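Local coordinates for probable N-acetyl-gamma-glutamyl-phosphate reductase, chloroplastic (Arabidopsis thaliana, PDB 1XYG), which probably catalyses the NADPH-dependent reduction of N-acetyl-glutamyl 5-phosphate to the 5-semialdehyde, the third step from glutamate in arginine biosynthesis in the chloroplast, at residues K100-P103 with T104-I108. Sequence-based numbering, arbitrary orientation.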
loop_
_atom_site.group_PDB
_atom_site.type_symbol
_atom_site.label_atom_id
_atom_site.label_comp_id
_atom_site.label_asym_id
_atom_site.label_seq_id
_atom_site.Cartn_x
_atom_site.Cartn_y
_atom_site.Cartn_z
ATOM N N LYS A 100 12.402 37.306 11.507
ATOM C CA LYS A 100 12.832 38.691 11.519
ATOM C C LYS A 100 13.364 39.075 12.895
ATOM O O LYS A 100 14.285 39.886 13.000
ATOM C CB LYS A 100 11.683 39.628 11.148
ATOM C CG LYS A 100 12.159 41.045 10.830
ATOM C CD LYS A 100 11.010 41.984 10.491
ATOM C CE LYS A 100 10.151 42.294 11.706
ATOM N NZ LYS A 100 9.034 43.222 11.366
ATOM N N GLU A 101 12.801 38.474 13.942
ATOM C CA GLU A 101 13.207 38.765 15.315
ATOM C C GLU A 101 14.309 37.858 15.861
ATOM O O GLU A 101 14.696 37.981 17.024
ATOM C CB GLU A 101 11.993 38.709 16.250
ATOM C CG GLU A 101 10.877 39.688 15.891
ATOM C CD GLU A 101 11.384 41.109 15.675
ATOM O OE1 GLU A 101 12.169 41.596 16.517
ATOM O OE2 GLU A 101 10.993 41.741 14.668
ATOM N N LEU A 102 14.812 36.948 15.035
ATOM C CA LEU A 102 15.880 36.058 15.476
ATOM C C LEU A 102 17.219 36.792 15.556
ATOM O O LEU A 102 17.440 37.755 14.828
ATOM C CB LEU A 102 16.005 34.859 14.524
ATOM C CG LEU A 102 14.943 33.762 14.683
ATOM C CD1 LEU A 102 15.065 32.739 13.559
ATOM C CD2 LEU A 102 15.109 33.090 16.036
ATOM N N PRO A 103 18.120 36.357 16.457
ATOM C CA PRO A 103 19.451 36.953 16.647
ATOM C C PRO A 103 20.233 37.080 15.332
ATOM O O PRO A 103 20.183 36.192 14.475
ATOM C CB PRO A 103 20.109 36.002 17.640
ATOM C CG PRO A 103 18.951 35.605 18.510
ATOM C CD PRO A 103 17.857 35.336 17.487
ATOM N N THR A 104 20.959 38.186 15.178
ATOM C CA THR A 104 21.728 38.465 13.957
ATOM C C THR A 104 22.946 37.563 13.734
ATOM O O THR A 104 23.467 37.478 12.621
ATOM C CB THR A 104 22.205 39.945 13.947
ATOM O OG1 THR A 104 21.085 40.805 14.201
ATOM C CG2 THR A 104 22.788 40.317 12.599
ATOM N N ALA A 105 23.373 36.875 14.790
ATOM C CA ALA A 105 24.534 35.990 14.728
ATOM C C ALA A 105 24.191 34.580 14.274
ATOM O O ALA A 105 25.055 33.715 14.197
ATOM C CB ALA A 105 25.228 35.930 16.099
ATOM N N LEU A 106 22.924 34.351 13.980
ATOM C CA LEU A 106 22.477 33.038 13.552
ATOM C C LEU A 106 22.425 32.833 12.051
ATOM O O LEU A 106 22.001 33.717 11.308
ATOM C CB LEU A 106 21.084 32.760 14.107
ATOM C CG LEU A 106 20.938 32.424 15.587
ATOM C CD1 LEU A 106 19.449 32.290 15.925
ATOM C CD2 LEU A 106 21.694 31.125 15.892
ATOM N N LYS A 107 22.874 31.661 11.611
ATOM C CA LYS A 107 22.779 31.294 10.202
ATOM C C LYS A 107 21.416 30.597 10.169
ATOM O O LYS A 107 21.147 29.707 10.978
ATOM C CB LYS A 107 23.896 30.326 9.801
ATOM C CG LYS A 107 25.259 30.987 9.619
ATOM C CD LYS A 107 25.230 32.016 8.502
ATOM C CE LYS A 107 26.595 32.648 8.275
ATOM N NZ LYS A 107 27.604 31.642 7.854
ATOM N N ILE A 108 20.558 30.997 9.241
ATOM C CA ILE A 108 19.214 30.439 9.185
ATOM C C ILE A 108 18.784 29.820 7.860
ATOM O O ILE A 108 18.984 30.396 6.789
ATOM C CB ILE A 108 18.156 31.521 9.536
ATOM C CG1 ILE A 108 18.488 32.171 10.879
ATOM C CG2 ILE A 108 16.764 30.900 9.579
ATOM C CD1 ILE A 108 17.708 33.444 11.141
#
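P103 to L106 form a type I beta turn, with T104 and A105 at the corners, a compact example of how a chain leaving a helix reverses before it enters a parallel strand. At the first corner the CB of T104 leaves the backbone on the side away from residues 100-103. A105 continues the bend with its backbone: its N comes within 3.3 Å of P103 O, but at an angle too poor for a hydrogen bond. The bond that closes the turn comes from the next residue, L106, whose N donates to P103 O over 3.3 Å; it is weak by length, although fairly straight at 159°. The same residue adds an apolar contact. L106 and P103 lie side by side and point the same way, and L106 CD1 rests against the proline ring, 3.8 Å from P103 CD and 4.1 Å from P103 CB. The CG of L106 is anti to its carbonyl carbon (chi1 -74°) and CD1 continues the chain in extended form (chi2 176°); together the two torsions set this methyl over the face of the ring. I108 then faces back to the residues before the turn. Its CD1 sits 3.7 Å from L102 CD1 and 4.0 Å from L102 CB, the two buried side chains meeting at a slant. Apolar contacts thus join both sides of the bend, with F80 touching L102 and P103, and V83 touching L106. In the Rossmann-type NAD-binding domain, this bend links helix 95-100 to strand 107-110, which runs parallel between strands 85-88 and 157-159; K107 forms backbone hydrogen bonds with V86, and I108 with R156 and V158.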